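Local atomic coordinates of telomerase reverse transcriptase (Candida tropicalis MYA-3404, PDB entry 6ZD1), a protein that probably extends chromosome ends as the catalytic subunit of telomerase, copying an RNA template into telomeric DNA repeats. Residues 640-646 and 693-697. Residues are numbered along the deposited sequence; the frame is centred on the assembly and turned at random.
Sequences FERYRFM and EIIEW
The nearest CA atoms across the contact are those of Met646 and Ile694, 6.7 Å apart, where the first turn of helix 642-664 meets helix 692-699; the axes of 642-646 and 693-697 approach to 10.5 Å and run roughly parallel, at 31°. Met646, a selenomethionine, lies over one face of the Trp697 indole: its CB sits almost on the normal of the six-membered ring, 4.1 Å from the centroid, a CH-pi contact. SE approaches the five-membered ring obliquely as a Met-aromatic partner and also rests 3.8 Å from Trp697 CB. The chain then bends at chi3, putting CE against Ile694 CG1. The two helices belong to the helical bundle near the C-terminus, consistent with the thumb (C-terminal extension) of telomerase reverse transcriptases; helix 609-637 packs on the first of them, with Phe624 and Ile627 against Phe645. Ile694 points CD1 at a pair of aromatic rings, 3.6 Å from Phe645 CD2 and at the edge of the Phe640 ring, near its plane, while Arg642 CB lies against the same methyl. Nearer solvent, Arg642 NE and Glu693 OE1 form a salt bridge of 2.8 Å; its hydrogen bond is bent (129°) and weak, with guanidinium and carboxylate planes 51° apart. Glu693 stretches out fully to get there, and its OE2 comes 3.0 Å from Tyr643 OH; the same hydroxyl accepts a weak hydrogen bond from Arg642 NH2.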
ATOM      1  N   PHE A 640      -3.291  28.950  17.762  1.00 57.01           N
ATOM      2  CA  PHE A 640      -2.582  27.715  17.458  1.00 58.81           C
ATOM      3  C   PHE A 640      -1.904  27.180  18.717  1.00 62.46           C
ATOM      4  O   PHE A 640      -1.072  27.863  19.323  1.00 60.59           O
ATOM      5  CB  PHE A 640      -1.554  27.972  16.358  1.00 49.66           C
ATOM      6  CG  PHE A 640      -0.634  26.816  16.105  1.00 64.42           C
ATOM      7  CD1 PHE A 640      -1.027  25.770  15.287  1.00 44.94           C
ATOM      8  CD2 PHE A 640       0.631  26.778  16.678  1.00 57.52           C
ATOM      9  CE1 PHE A 640      -0.183  24.703  15.046  1.00 54.22           C
ATOM     10  CE2 PHE A 640       1.481  25.712  16.443  1.00 69.11           C
ATOM     11  CZ  PHE A 640       1.072  24.672  15.623  1.00 51.23           C
ATOM     12  N   GLU A 641      -2.252  25.959  19.103  1.00 56.01           N
ATOM     13  CA  GLU A 641      -1.707  25.315  20.293  1.00 54.04           C
ATOM     14  C   GLU A 641      -0.767  24.203  19.843  1.00 58.61           C
ATOM     15  O   GLU A 641      -1.210  23.200  19.269  1.00 54.32           O
ATOM     16  CB  GLU A 641      -2.833  24.776  21.172  1.00 57.55           C
ATOM     17  CG  GLU A 641      -3.984  25.755  21.327  1.00 82.76           C
ATOM     18  CD  GLU A 641      -5.194  25.144  22.001  1.00102.25           C
ATOM     19  OE1 GLU A 641      -5.097  24.784  23.193  1.00112.49           O
ATOM     20  OE2 GLU A 641      -6.243  25.016  21.334  1.00111.09           O
ATOM     21  N   ARG A 642       0.526  24.370  20.137  1.00 55.04           N
ATOM     22  CA  ARG A 642       1.535  23.459  19.610  1.00 49.43           C
ATOM     23  C   ARG A 642       1.364  22.045  20.150  1.00 51.24           C
ATOM     24  O   ARG A 642       1.683  21.079  19.449  1.00 53.61           O
ATOM     25  CB  ARG A 642       2.937  23.983  19.931  1.00 49.18           C
ATOM     26  CG  ARG A 642       3.231  24.107  21.425  1.00 69.43           C
ATOM     27  CD  ARG A 642       4.549  24.828  21.701  1.00 68.01           C
ATOM     28  NE  ARG A 642       4.861  24.866  23.129  1.00 72.05           N
ATOM     29  CZ  ARG A 642       4.364  25.762  23.982  1.00 94.20           C
ATOM     30  NH1 ARG A 642       3.525  26.695  23.556  1.00 87.41           N
ATOM     31  NH2 ARG A 642       4.704  25.723  25.266  1.00 78.50           N
ATOM     32  N   TYR A 643       0.861  21.897  21.378  1.00 51.84           N
ATOM     33  CA  TYR A 643       0.712  20.559  21.942  1.00 53.90           C
ATOM     34  C   TYR A 643      -0.397  19.789  21.238  1.00 52.00           C
ATOM     35  O   TYR A 643      -0.252  18.592  20.968  1.00 52.50           O
ATOM     36  CB  TYR A 643       0.442  20.645  23.445  1.00 52.76           C
ATOM     37  CG  TYR A 643       1.589  21.232  24.241  1.00 71.23           C
ATOM     38  CD1 TYR A 643       2.825  20.598  24.282  1.00 73.07           C
ATOM     39  CD2 TYR A 643       1.435  22.414  24.956  1.00 73.93           C
ATOM     40  CE1 TYR A 643       3.881  21.127  25.007  1.00 69.56           C
ATOM     41  CE2 TYR A 643       2.485  22.950  25.686  1.00 69.87           C
ATOM     42  CZ  TYR A 643       3.703  22.300  25.707  1.00 75.10           C
ATOM     43  OH  TYR A 643       4.750  22.825  26.429  1.00 90.21           O
ATOM     44  N   ARG A 644      -1.490  20.470  20.886  1.00 52.05           N
ATOM     45  CA  ARG A 644      -2.527  19.824  20.087  1.00 49.55           C
ATOM     46  C   ARG A 644      -1.991  19.448  18.714  1.00 55.71           C
ATOM     47  O   ARG A 644      -2.336  18.393  18.169  1.00 72.37           O
ATOM     48  CB  ARG A 644      -3.738  20.749  19.964  1.00 54.18           C
ATOM     49  CG  ARG A 644      -4.807  20.263  19.007  1.00 72.00           C
ATOM     50  CD  ARG A 644      -6.000  21.208  18.988  1.00 77.69           C
ATOM     51  NE  ARG A 644      -6.604  21.362  20.309  1.00 88.58           N
ATOM     52  CZ  ARG A 644      -7.477  20.508  20.837  1.00 97.64           C
ATOM     53  NH1 ARG A 644      -7.844  19.429  20.157  1.00 86.60           N
ATOM     54  NH2 ARG A 644      -7.979  20.730  22.045  1.00 80.33           N
ATOM     55  N   PHE A 645      -1.108  20.282  18.160  1.00 47.20           N
ATOM     56  CA  PHE A 645      -0.524  19.986  16.859  1.00 56.42           C
ATOM     57  C   PHE A 645       0.405  18.784  16.923  1.00 54.50           C
ATOM     58  O   PHE A 645       0.504  18.027  15.949  1.00 53.31           O
ATOM     59  CB  PHE A 645       0.227  21.211  16.339  1.00 49.64           C
ATOM     60  CG  PHE A 645       0.905  20.994  15.017  1.00 50.87           C
ATOM     61  CD1 PHE A 645       0.165  20.690  13.887  1.00 50.08           C
ATOM     62  CD2 PHE A 645       2.281  21.118  14.900  1.00 50.03           C
ATOM     63  CE1 PHE A 645       0.788  20.501  12.663  1.00 47.58           C
ATOM     64  CE2 PHE A 645       2.909  20.930  13.681  1.00 49.08           C
ATOM     65  CZ  PHE A 645       2.162  20.620  12.561  1.00 42.28           C
HETATM   66  N   MSE A 646       1.070  18.573  18.054  1.00 53.94           N
HETATM   67  CA  MSE A 646       2.017  17.471  18.169  1.00 50.75           C
HETATM   68  C   MSE A 646       1.297  16.142  18.296  1.00 52.95           C
HETATM   69  O   MSE A 646       1.731  15.135  17.732  1.00 61.45           O
HETATM   70  CB  MSE A 646       2.941  17.680  19.356  1.00 48.62           C
HETATM   71  CG  MSE A 646       3.988  18.745  19.107  1.00 77.36           C
HETATM   72 SE   MSE A 646       5.138  19.021  20.649  1.00116.74          SE
HETATM   73  CE  MSE A 646       4.552  20.809  21.137  1.00 72.61           C
ATOM     74  N   GLU A 693      10.182  23.855  19.684  1.00 51.12           N
ATOM     75  CA  GLU A 693       9.746  22.798  20.587  1.00 51.59           C
ATOM     76  C   GLU A 693       9.069  21.670  19.820  1.00 54.54           C
ATOM     77  O   GLU A 693       9.254  20.491  20.147  1.00 52.44           O
ATOM     78  CB  GLU A 693       8.810  23.377  21.646  1.00 55.08           C
ATOM     79  CG  GLU A 693       8.394  22.399  22.731  1.00 58.58           C
ATOM     80  CD  GLU A 693       7.643  23.079  23.864  1.00 79.65           C
ATOM     81  OE1 GLU A 693       7.510  24.322  23.829  1.00 87.98           O
ATOM     82  OE2 GLU A 693       7.186  22.374  24.788  1.00 72.65           O
ATOM     83  N   ILE A 694       8.313  22.009  18.771  1.00 57.16           N
ATOM     84  CA  ILE A 694       7.676  20.984  17.945  1.00 44.48           C
ATOM     85  C   ILE A 694       8.728  20.117  17.267  1.00 54.14           C
ATOM     86  O   ILE A 694       8.651  18.884  17.288  1.00 53.60           O
ATOM     87  CB  ILE A 694       6.736  21.625  16.909  1.00 53.04           C
ATOM     88  CG1 ILE A 694       5.611  22.403  17.594  1.00 44.94           C
ATOM     89  CG2 ILE A 694       6.159  20.557  15.991  1.00 50.16           C
ATOM     90  CD1 ILE A 694       4.732  23.170  16.616  1.00 41.28           C
ATOM     91  N   ILE A 695       9.730  20.749  16.649  1.00 47.37           N
ATOM     92  CA  ILE A 695      10.734  19.977  15.926  1.00 51.57           C
ATOM     93  C   ILE A 695      11.606  19.203  16.908  1.00 45.14           C
ATOM     94  O   ILE A 695      11.957  18.041  16.667  1.00 45.35           O
ATOM     95  CB  ILE A 695      11.568  20.893  15.003  1.00 48.48           C
ATOM     96  CG1 ILE A 695      10.915  21.049  13.624  1.00 51.65           C
ATOM     97  CG2 ILE A 695      12.928  20.293  14.740  1.00 44.80           C
ATOM     98  CD1 ILE A 695       9.509  21.591  13.628  1.00 67.77           C
ATOM     99  N   GLU A 696      11.929  19.808  18.053  1.00 55.38           N
ATOM    100  CA  GLU A 696      12.715  19.097  19.056  1.00 60.11           C
ATOM    101  C   GLU A 696      11.982  17.855  19.552  1.00 58.48           C
ATOM    102  O   GLU A 696      12.598  16.800  19.752  1.00 65.54           O
ATOM    103  CB  GLU A 696      13.043  20.024  20.224  1.00 52.84           C
ATOM    104  CG  GLU A 696      13.854  19.358  21.314  1.00 78.83           C
ATOM    105  CD  GLU A 696      14.022  20.240  22.527  1.00 95.21           C
ATOM    106  OE1 GLU A 696      13.334  21.280  22.600  1.00 87.29           O
ATOM    107  OE2 GLU A 696      14.845  19.896  23.404  1.00 96.22           O
ATOM    108  N   TRP A 697      10.665  17.958  19.747  1.00 51.09           N
ATOM    109  CA  TRP A 697       9.878  16.780  20.095  1.00 51.32           C
ATOM    110  C   TRP A 697       9.884  15.770  18.961  1.00 54.82           C
ATOM    111  O   TRP A 697       9.955  14.559  19.196  1.00 60.85           O
ATOM    112  CB  TRP A 697       8.442  17.176  20.432  1.00 48.63           C
ATOM    113  CG  TRP A 697       7.497  16.010  20.413  1.00 58.08           C
ATOM    114  CD1 TRP A 697       7.221  15.172  21.449  1.00 63.40           C
ATOM    115  CD2 TRP A 697       6.709  15.550  19.303  1.00 55.77           C
ATOM    116  NE1 TRP A 697       6.310  14.218  21.058  1.00 65.49           N
ATOM    117  CE2 TRP A 697       5.978  14.431  19.746  1.00 63.36           C
ATOM    118  CE3 TRP A 697       6.549  15.978  17.982  1.00 59.99           C
ATOM    119  CZ2 TRP A 697       5.102  13.735  18.917  1.00 65.36           C
ATOM    120  CZ3 TRP A 697       5.675  15.285  17.158  1.00 58.47           C
ATOM    121  CH2 TRP A 697       4.965  14.177  17.630  1.00 55.73           C
TER